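Local coordinates for Rab5 protein, putative (Plasmodium falciparum, PDB 3CLV), which is a putative Rab5 small G protein of the Ras family, with a P-loop fold, and holds guanosine-5'-diphosphate in its nucleotide pocket, at residues Lys20-Leu25 with Glu34-Thr39; Asn155-Asn160 with Thr187-Lys192. All blocks are in the same frame, centred on the assembly; numbering follows the deposited sequence. Where two conformers were deposited one is given.

In the fold
From the N terminus the chain forms strand 8-13 and then enters helix 20-29, whose first turn supplies one side of contact 1. The other side is the loop that leads to strand 43-50, so contact 1 closes a short local loop around the phosphates and ribose of GDP. The chain then lays down most of the central sheet before contact 2 opens at the end of strand 149-155. It closes after helix 166-175 and strand 179-183, where helix 191-206 begins. The two loops follow one another without nesting or crossing. They converge on the same nucleotide, and they also meet directly, with Ile191 CG2 packed 3.7 Å from Ile23 O.

Contact 1: Lys20-Leu25 with Glu34-Thr39; sequences KSSIVL and ENTNTT. With GDP (guanosine-5'-diphosphate), chain D.
Ser21 and Thr36 meet at the alpha phosphate of GDP, and Ser22 alone reaches the flat guanine. Ser22 OG lies obliquely above its C8 corner, 3.3 Å from C8, on the face opposite that covered by Lys156. Asp158 takes the N1/N2 edge, and Asn155 lies by N7 and O6. Direct contact between the segments is slight: the Thr36 CG2 methyl is 4.1 Å from Ser21 OG. The alpha phosphate bridges them. On the helix side, GDP O2A is gripped by Ser21 OG at 2.6 Å, Ser22 OG at 2.7 Å and Ser22 N. Ser21 OG stands between its own backbone N and carbonyl carbon (chi1 76°), which carries it there. From the loop, Thr36 OG1 donates to GDP O1A at 2.5 Å, and a water ties Ser21 OG, Asn37 O and O1A together. Lys20 bends to bring NZ within 2.8 Å of GDP O3B, while Glu34 O accepts from the ribose O3'. Lys20 and Ser21 fit the end of a P-loop; 34-39 occupies the position of the first switch region in Ras proteins, consistent with its place after helix 20-29. This helix rests on strand 8-13 through Val24 and Leu12, and on helix 191-206 through Ile23.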
ATOM      1  N   LYS A  20      12.173  14.397  -6.520  1.00 13.03           N
ATOM      2  CA  LYS A  20      11.025  13.892  -5.746  1.00 13.15           C
ATOM      3  C   LYS A  20      11.032  14.376  -4.286  1.00 12.94           C
ATOM      4  O   LYS A  20      10.023  14.870  -3.803  1.00 12.64           O
ATOM      5  CB  LYS A  20      10.991  12.357  -5.785  1.00 13.53           C
ATOM      6  CG  LYS A  20      10.806  11.747  -7.192  1.00 13.56           C
ATOM      7  CD  LYS A  20      10.724  10.198  -7.140  1.00 12.74           C
ATOM      8  CE  LYS A  20      11.998   9.482  -6.605  1.00 11.34           C
ATOM      9  NZ  LYS A  20      13.312   9.825  -7.325  1.00 11.58           N
ATOM     10  N   SER A  21      12.158  14.256  -3.578  1.00 13.65           N
ATOM     11  CA  SER A  21      12.143  14.643  -2.158  1.00 13.86           C
ATOM     12  C   SER A  21      11.925  16.151  -2.070  1.00 13.77           C
ATOM     13  O   SER A  21      11.292  16.630  -1.141  1.00 13.87           O
ATOM     14  CB  SER A  21      13.419  14.212  -1.398  1.00 13.68           C
ATOM     15  OG  SER A  21      14.539  15.041  -1.696  1.00 15.82           O
ATOM     16  N   SER A  22      12.439  16.876  -3.067  1.00 13.81           N
ATOM     17  CA  SER A  22      12.304  18.330  -3.146  1.00 14.24           C
ATOM     18  C   SER A  22      10.867  18.773  -3.422  1.00 14.74           C
ATOM     19  O   SER A  22      10.379  19.738  -2.822  1.00 14.15           O
ATOM     20  CB  SER A  22      13.272  18.908  -4.166  1.00 14.02           C
ATOM     21  OG  SER A  22      14.616  18.591  -3.814  1.00 14.39           O
ATOM     22  N   ILE A  23      10.176  18.059  -4.316  1.00 15.07           N
ATOM     23  CA  ILE A  23       8.747  18.315  -4.516  1.00 14.72           C
ATOM     24  C   ILE A  23       7.984  18.156  -3.195  1.00 14.94           C
ATOM     25  O   ILE A  23       7.155  18.999  -2.849  1.00 14.45           O
ATOM     26  CB  ILE A  23       8.156  17.404  -5.632  1.00 15.20           C
ATOM     27  CG1 ILE A  23       8.744  17.783  -6.988  1.00 15.04           C
ATOM     28  CG2 ILE A  23       6.598  17.474  -5.667  1.00 15.39           C
ATOM     29  CD1 ILE A  23       8.492  16.725  -8.091  1.00 14.35           C
ATOM     30  N   VAL A  24       8.255  17.077  -2.457  1.00 14.49           N
ATOM     31  CA  VAL A  24       7.615  16.850  -1.161  1.00 15.55           C
ATOM     32  C   VAL A  24       7.975  17.951  -0.134  1.00 15.93           C
ATOM     33  O   VAL A  24       7.116  18.420   0.599  1.00 16.31           O
ATOM     34  CB  VAL A  24       7.935  15.435  -0.595  1.00 14.74           C
ATOM     35  CG1 VAL A  24       7.581  15.310   0.924  1.00 15.75           C
ATOM     36  CG2 VAL A  24       7.241  14.358  -1.420  1.00 15.44           C
ATOM     37  N   LEU A  25       9.244  18.350  -0.081  1.00 16.43           N
ATOM     38  CA  LEU A  25       9.639  19.357   0.902  1.00 16.35           C
ATOM     39  C   LEU A  25       8.994  20.728   0.639  1.00 16.81           C
ATOM     40  O   LEU A  25       8.544  21.416   1.573  1.00 16.86           O
ATOM     41  CB  LEU A  25      11.159  19.480   0.962  1.00 16.49           C
ATOM     42  CG  LEU A  25      11.662  20.341   2.127  1.00 15.66           C
ATOM     43  CD1 LEU A  25      11.357  19.645   3.467  1.00 17.75           C
ATOM     44  CD2 LEU A  25      13.136  20.592   1.956  1.00 17.18           C
ATOM     45  N   GLU A  34      19.319  22.878  -1.564  1.00 19.35           N
ATOM     46  CA  GLU A  34      20.163  22.737  -2.758  0.50 19.86           C
ATOM     47  C   GLU A  34      20.949  21.424  -2.747  1.00 19.89           C
ATOM     48  O   GLU A  34      21.342  20.915  -3.802  1.00 19.79           O
ATOM     49  CB  GLU A  34      21.125  23.930  -2.909  0.50 20.27           C
ATOM     50  CG  GLU A  34      20.452  25.278  -3.143  0.50 21.60           C
ATOM     51  CD  GLU A  34      20.204  25.609  -4.620  0.50 24.24           C
ATOM     52  OE1 GLU A  34      19.838  26.768  -4.906  0.50 26.44           O
ATOM     53  OE2 GLU A  34      20.373  24.739  -5.496  0.50 25.56           O
ATOM     54  N   ASN A  35      21.174  20.883  -1.551  1.00 20.22           N
ATOM     55  CA  ASN A  35      21.850  19.598  -1.355  1.00 19.90           C
ATOM     56  C   ASN A  35      20.891  18.676  -0.624  1.00 19.04           C
ATOM     57  O   ASN A  35      20.207  19.104   0.288  1.00 17.69           O
ATOM     58  CB  ASN A  35      23.114  19.772  -0.501  1.00 20.50           C
ATOM     59  CG  ASN A  35      24.106  20.750  -1.112  1.00 23.33           C
ATOM     60  OD1 ASN A  35      24.288  20.794  -2.327  1.00 26.36           O
ATOM     61  ND2 ASN A  35      24.733  21.554  -0.269  1.00 26.36           N
ATOM     62  N   THR A  36      20.824  17.416  -1.043  1.00 18.70           N
ATOM     63  CA  THR A  36      19.911  16.456  -0.413  1.00 18.24           C
ATOM     64  C   THR A  36      20.655  15.155  -0.170  1.00 18.17           C
ATOM     65  O   THR A  36      21.659  14.892  -0.808  1.00 17.68           O
ATOM     66  CB  THR A  36      18.637  16.180  -1.280  1.00 18.12           C
ATOM     67  OG1 THR A  36      19.013  15.601  -2.533  1.00 15.91           O
ATOM     68  CG2 THR A  36      17.831  17.459  -1.523  1.00 19.02           C
ATOM     69  N   ASN A  37      20.165  14.352   0.771  1.00 18.41           N
ATOM     70  CA  ASN A  37      20.799  13.089   1.112  1.00 18.50           C
ATOM     71  C   ASN A  37      19.923  11.933   0.645  1.00 19.14           C
ATOM     72  O   ASN A  37      18.736  12.117   0.395  1.00 18.70           O
ATOM     73  CB  ASN A  37      21.040  12.960   2.639  1.00 18.45           C
ATOM     74  CG  ASN A  37      21.879  14.101   3.233  1.00 18.53           C
ATOM     75  OD1 ASN A  37      21.844  14.335   4.439  1.00 20.57           O
ATOM     76  ND2 ASN A  37      22.610  14.812   2.397  1.00 17.13           N
ATOM     77  N   THR A  38      20.522  10.744   0.559  1.00 19.66           N
ATOM     78  CA  THR A  38      19.786   9.500   0.347  1.00 20.36           C
ATOM     79  C   THR A  38      18.798   9.303   1.497  1.00 20.21           C
ATOM     80  O   THR A  38      19.085   9.636   2.654  1.00 20.25           O
ATOM     81  CB  THR A  38      20.744   8.281   0.279  1.00 20.81           C
ATOM     82  OG1 THR A  38      21.443   8.138   1.523  1.00 21.21           O
ATOM     83  CG2 THR A  38      21.765   8.427  -0.873  1.00 21.27           C
ATOM     84  N   THR A  39      17.639   8.755   1.160  1.00 20.53           N
ATOM     85  CA  THR A  39      16.543   8.591   2.085  1.00 20.45           C
ATOM     86  C   THR A  39      16.810   7.431   3.048  1.00 19.84           C
ATOM     87  O   THR A  39      17.370   6.386   2.675  1.00 20.39           O
ATOM     88  CB  THR A  39      15.195   8.450   1.330  1.00 21.38           C
ATOM     89  OG1 THR A  39      14.912   9.688   0.650  1.00 23.41           O
ATOM     90  CG2 THR A  39      14.052   8.144   2.296  1.00 20.61           C
TER
HETATM   91  PB  GDP D 211      15.118  12.682  -5.734  1.00 13.92           P
HETATM   92  O1B GDP D 211      14.328  12.590  -4.468  1.00 13.89           O
HETATM   93  O2B GDP D 211      16.261  11.692  -5.730  1.00 15.06           O
HETATM   94  O3B GDP D 211      14.284  12.446  -6.967  1.00 16.60           O
HETATM   95  O3A GDP D 211      15.731  14.171  -5.925  1.00 14.52           O
HETATM   96  PA  GDP D 211      16.097  15.213  -4.734  1.00 14.47           P
HETATM   97  O1A GDP D 211      17.026  14.557  -3.726  1.00 14.84           O
HETATM   98  O2A GDP D 211      14.897  15.882  -4.138  1.00 15.27           O
HETATM   99  O5' GDP D 211      16.948  16.306  -5.551  1.00 16.04           O
HETATM  100  C5' GDP D 211      18.180  15.982  -6.207  1.00 14.39           C
HETATM  101  C4' GDP D 211      18.968  17.283  -6.403  1.00 16.00           C
HETATM  102  O4' GDP D 211      18.295  18.136  -7.332  1.00 15.48           O
HETATM  103  C3' GDP D 211      19.170  18.114  -5.139  1.00 17.14           C
HETATM  104  O3' GDP D 211      20.478  18.684  -5.271  1.00 17.66           O
HETATM  105  C2' GDP D 211      18.124  19.228  -5.231  1.00 17.31           C
HETATM  106  O2' GDP D 211      18.493  20.444  -4.565  1.00 17.69           O
HETATM  107  C1' GDP D 211      18.058  19.421  -6.739  1.00 18.64           C
HETATM  108  N9  GDP D 211      16.729  19.855  -7.181  1.00 19.53           N
HETATM  109  C8  GDP D 211      15.553  19.251  -6.902  1.00 19.32           C
HETATM  110  N7  GDP D 211      14.538  19.919  -7.482  1.00 20.06           N
HETATM  111  C5  GDP D 211      15.075  20.960  -8.158  1.00 19.98           C
HETATM  112  C6  GDP D 211      14.564  22.067  -9.001  1.00 20.26           C
HETATM  113  O6  GDP D 211      13.333  22.170  -9.221  1.00 19.45           O
HETATM  114  N1  GDP D 211      15.468  22.940  -9.520  1.00 19.90           N
HETATM  115  C2  GDP D 211      16.805  22.840  -9.308  1.00 20.87           C
HETATM  116  N2  GDP D 211      17.631  23.756  -9.877  1.00 19.39           N
HETATM  117  N3  GDP D 211      17.350  21.856  -8.525  1.00 20.29           N
HETATM  118  C4  GDP D 211      16.533  20.910  -7.954  1.00 19.16           C
HETATM  119  O   HOH W   1      16.795  12.640  -1.754  1.00 21.69           O

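Contact 2: Asn155-Asn160 with Thr187-Lys192. With GDP (guanosine-5'-diphosphate), chain D.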
ATOM      1  N   ASN A 155      10.303  18.470 -13.993  1.00 16.56           N
ATOM      2  CA  ASN A 155      10.886  19.260 -12.914  1.00 16.85           C
ATOM      3  C   ASN A 155      12.216  19.948 -13.307  1.00 17.25           C
ATOM      4  O   ASN A 155      12.890  19.531 -14.254  1.00 17.63           O
ATOM      5  CB  ASN A 155      11.041  18.411 -11.638  1.00 15.64           C
ATOM      6  CG  ASN A 155      11.327  19.253 -10.390  1.00 16.49           C
ATOM      7  OD1 ASN A 155      10.644  20.240 -10.113  1.00 14.50           O
ATOM      8  ND2 ASN A 155      12.306  18.813  -9.596  1.00 15.74           N
ATOM      9  N   LYS A 156      12.559  20.999 -12.559  1.00 18.90           N
ATOM     10  CA  LYS A 156      13.828  21.755 -12.702  1.00 20.62           C
ATOM     11  C   LYS A 156      13.821  22.765 -13.850  1.00 21.81           C
ATOM     12  O   LYS A 156      14.880  23.108 -14.395  1.00 22.57           O
ATOM     13  CB  LYS A 156      15.047  20.835 -12.788  1.00 20.69           C
ATOM     14  CG  LYS A 156      15.111  19.786 -11.651  1.00 20.22           C
ATOM     15  CD  LYS A 156      16.562  19.403 -11.418  1.00 19.00           C
ATOM     16  CE  LYS A 156      16.690  18.086 -10.663  1.00 19.65           C
ATOM     17  NZ  LYS A 156      18.117  17.783 -10.300  1.00 18.43           N
ATOM     18  N   ILE A 157      12.633  23.244 -14.204  1.00 23.28           N
ATOM     19  CA  ILE A 157      12.497  24.201 -15.309  1.00 24.78           C
ATOM     20  C   ILE A 157      13.240  25.515 -15.049  1.00 25.91           C
ATOM     21  O   ILE A 157      13.516  26.260 -15.994  1.00 25.97           O
ATOM     22  CB  ILE A 157      11.021  24.479 -15.690  1.00 24.37           C
ATOM     23  CG1 ILE A 157      10.282  25.167 -14.530  1.00 25.06           C
ATOM     24  CG2 ILE A 157      10.360  23.184 -16.205  1.00 24.94           C
ATOM     25  CD1 ILE A 157       8.909  25.669 -14.857  1.00 25.79           C
ATOM     26  N   ASP A 158      13.572  25.785 -13.779  1.00 26.25           N
ATOM     27  CA  ASP A 158      14.387  26.949 -13.413  1.00 27.10           C
ATOM     28  C   ASP A 158      15.799  26.893 -14.005  1.00 28.14           C
ATOM     29  O   ASP A 158      16.474  27.921 -14.099  1.00 28.38           O
ATOM     30  CB  ASP A 158      14.487  27.064 -11.894  1.00 27.15           C
ATOM     31  CG  ASP A 158      15.167  25.867 -11.280  1.00 25.96           C
ATOM     32  OD1 ASP A 158      16.417  25.859 -11.210  1.00 25.29           O
ATOM     33  OD2 ASP A 158      14.454  24.925 -10.894  1.00 22.91           O
ATOM     34  N   LYS A 159      16.262  25.703 -14.370  1.00 29.03           N
ATOM     35  CA  LYS A 159      17.600  25.553 -14.945  1.00 30.55           C
ATOM     36  C   LYS A 159      17.663  26.074 -16.393  1.00 31.95           C
ATOM     37  O   LYS A 159      16.628  26.179 -17.074  1.00 32.02           O
ATOM     38  CB  LYS A 159      18.076  24.101 -14.856  1.00 30.58           C
ATOM     39  CG  LYS A 159      18.337  23.614 -13.418  1.00 30.53           C
ATOM     40  CD  LYS A 159      18.749  22.156 -13.387  1.00 30.83           C
ATOM     41  CE  LYS A 159      20.210  22.010 -13.769  1.00 32.35           C
ATOM     42  NZ  LYS A 159      20.727  20.618 -13.630  1.00 33.53           N
ATOM     43  N   ASN A 160      18.873  26.402 -16.852  1.00 33.36           N
ATOM     44  CA  ASN A 160      19.079  26.889 -18.220  1.00 34.83           C
ATOM     45  C   ASN A 160      19.651  25.805 -19.135  1.00 35.58           C
ATOM     46  O   ASN A 160      19.066  25.475 -20.179  1.00 37.09           O
ATOM     47  CB  ASN A 160      20.000  28.121 -18.215  1.00 34.97           C
ATOM     48  N   THR A 187      12.020  27.101  -7.126  1.00 22.39           N
ATOM     49  CA  THR A 187      11.270  28.368  -7.034  1.00 22.92           C
ATOM     50  C   THR A 187       9.862  28.176  -6.469  1.00 23.36           C
ATOM     51  O   THR A 187       9.215  29.139  -6.053  1.00 23.34           O
ATOM     52  CB  THR A 187      11.200  29.099  -8.402  1.00 22.83           C
ATOM     53  OG1 THR A 187      10.420  28.328  -9.332  1.00 22.62           O
ATOM     54  CG2 THR A 187      12.594  29.312  -8.972  1.00 23.08           C
ATOM     55  N   GLY A 188       9.392  26.925  -6.448  1.00 23.46           N
ATOM     56  CA  GLY A 188       8.012  26.624  -6.034  1.00 23.16           C
ATOM     57  C   GLY A 188       6.998  26.610  -7.179  1.00 22.93           C
ATOM     58  O   GLY A 188       5.812  26.332  -6.970  1.00 23.81           O
ATOM     59  N   THR A 189       7.458  26.904  -8.389  1.00 22.65           N
ATOM     60  CA  THR A 189       6.566  26.971  -9.555  1.00 22.80           C
ATOM     61  C   THR A 189       5.775  25.673  -9.802  1.00 21.60           C
ATOM     62  O   THR A 189       6.368  24.623 -10.038  1.00 21.83           O
ATOM     63  CB  THR A 189       7.361  27.343 -10.824  1.00 23.11           C
ATOM     64  OG1 THR A 189       7.963  28.634 -10.631  1.00 25.01           O
ATOM     65  CG2 THR A 189       6.451  27.391 -12.044  1.00 23.59           C
ATOM     66  N   ASN A 190       4.442  25.770  -9.743  1.00 20.48           N
ATOM     67  CA  ASN A 190       3.521  24.676 -10.148  1.00 19.35           C
ATOM     68  C   ASN A 190       3.549  23.424  -9.263  1.00 18.87           C
ATOM     69  O   ASN A 190       2.948  22.401  -9.601  1.00 17.29           O
ATOM     70  CB  ASN A 190       3.738  24.280 -11.626  1.00 19.75           C
ATOM     71  CG  ASN A 190       3.010  25.202 -12.605  1.00 19.64           C
ATOM     72  OD1 ASN A 190       2.095  25.931 -12.232  1.00 21.45           O
ATOM     73  ND2 ASN A 190       3.407  25.151 -13.860  1.00 18.78           N
ATOM     74  N   ILE A 191       4.234  23.515  -8.127  1.00 18.02           N
ATOM     75  CA  ILE A 191       4.318  22.382  -7.195  1.00 17.97           C
ATOM     76  C   ILE A 191       2.963  22.008  -6.617  1.00 17.68           C
ATOM     77  O   ILE A 191       2.560  20.844  -6.721  1.00 17.14           O
ATOM     78  CB  ILE A 191       5.384  22.612  -6.086  1.00 18.38           C
ATOM     79  CG1 ILE A 191       6.772  22.799  -6.715  1.00 17.17           C
ATOM     80  CG2 ILE A 191       5.365  21.470  -5.027  1.00 19.02           C
ATOM     81  CD1 ILE A 191       7.342  21.563  -7.471  1.00 15.23           C
ATOM     82  N   LYS A 192       2.255  22.983  -6.034  1.00 17.75           N
ATOM     83  CA  LYS A 192       0.904  22.755  -5.522  1.00 18.79           C
ATOM     84  C   LYS A 192      -0.025  22.354  -6.662  1.00 17.89           C
ATOM     85  O   LYS A 192      -0.918  21.512  -6.474  1.00 17.54           O
ATOM     86  CB  LYS A 192       0.337  23.995  -4.805  1.00 19.18           C
ATOM     87  CG  LYS A 192       0.961  24.315  -3.437  1.00 19.49           C
ATOM     88  CD  LYS A 192       0.175  25.498  -2.833  1.00 21.40           C
ATOM     89  CE  LYS A 192       1.056  26.518  -2.129  1.00 26.73           C
ATOM     90  NZ  LYS A 192       0.934  26.374  -0.637  1.00 28.56           N
TER
HETATM   91  PB  GDP D 211      15.118  12.682  -5.734  1.00 13.92           P
HETATM   92  O1B GDP D 211      14.328  12.590  -4.468  1.00 13.89           O
HETATM   93  O2B GDP D 211      16.261  11.692  -5.730  1.00 15.06           O
HETATM   94  O3B GDP D 211      14.284  12.446  -6.967  1.00 16.60           O
HETATM   95  O3A GDP D 211      15.731  14.171  -5.925  1.00 14.52           O
HETATM   96  PA  GDP D 211      16.097  15.213  -4.734  1.00 14.47           P
HETATM   97  O1A GDP D 211      17.026  14.557  -3.726  1.00 14.84           O
HETATM   98  O2A GDP D 211      14.897  15.882  -4.138  1.00 15.27           O
HETATM   99  O5' GDP D 211      16.948  16.306  -5.551  1.00 16.04           O
HETATM  100  C5' GDP D 211      18.180  15.982  -6.207  1.00 14.39           C
HETATM  101  C4' GDP D 211      18.968  17.283  -6.403  1.00 16.00           C
HETATM  102  O4' GDP D 211      18.295  18.136  -7.332  1.00 15.48           O
HETATM  103  C3' GDP D 211      19.170  18.114  -5.139  1.00 17.14           C
HETATM  104  O3' GDP D 211      20.478  18.684  -5.271  1.00 17.66           O
HETATM  105  C2' GDP D 211      18.124  19.228  -5.231  1.00 17.31           C
HETATM  106  O2' GDP D 211      18.493  20.444  -4.565  1.00 17.69           O
HETATM  107  C1' GDP D 211      18.058  19.421  -6.739  1.00 18.64           C
HETATM  108  N9  GDP D 211      16.729  19.855  -7.181  1.00 19.53           N
HETATM  109  C8  GDP D 211      15.553  19.251  -6.902  1.00 19.32           C
HETATM  110  N7  GDP D 211      14.538  19.919  -7.482  1.00 20.06           N
HETATM  111  C5  GDP D 211      15.075  20.960  -8.158  1.00 19.98           C
HETATM  112  C6  GDP D 211      14.564  22.067  -9.001  1.00 20.26           C
HETATM  113  O6  GDP D 211      13.333  22.170  -9.221  1.00 19.45           O
HETATM  114  N1  GDP D 211      15.468  22.940  -9.520  1.00 19.90           N
HETATM  115  C2  GDP D 211      16.805  22.840  -9.308  1.00 20.87           C
HETATM  116  N2  GDP D 211      17.631  23.756  -9.877  1.00 19.39           N
HETATM  117  N3  GDP D 211      17.350  21.856  -8.525  1.00 20.29           N
HETATM  118  C4  GDP D 211      16.533  20.910  -7.954  1.00 19.16           C
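Ile157 and Asp158 reach Thr189 and Thr187, respectively, through methyl and methylene groups, and no hydrogen bond crosses between the segments. The Ile157 side chain runs across that of Thr189 at about a right angle, with CD1 4.1 Å from Thr189 CG2. At a separate point, Asp158 CB meets Thr187 CG2, also at 4.1 Å. Toward the sheet the buried pair is wider, Asn155 OD1 lying 4.4 Å from Ile191 CD1, and OD1 is instead bound by Thr183 and Ala185. Thr187 forms the solvent side; its OG1 shares a 2.8 Å hydrogen bond with Thr189 OG1 that spans Gly188, where the type II turn to Ile191 begins.

All these contacts are slight beside the tight guanine site. The type I turn from Lys156 to Lys159 presents the Asp158 carboxylate to the base: GDP N1 bonds OD2 at 2.6 Å (174°) and GDP N2 bonds OD1 at 2.8 Å (170°). Ser184 gives OD2 a further partner. Lys156, extended beyond CG, lays its aliphatic shaft over one face of the base, with CG 3.5 Å from GDP C6, and its NZ bonds GDP O4' at 3.0 Å. Asn155-Lys156-Ile157-Asp158 is the NKxD motif of Ras-family proteins. The carboxylate accepts from N1 and the N2 amino group together in two nearly straight bonds, consistent with that motif's preference for guanine.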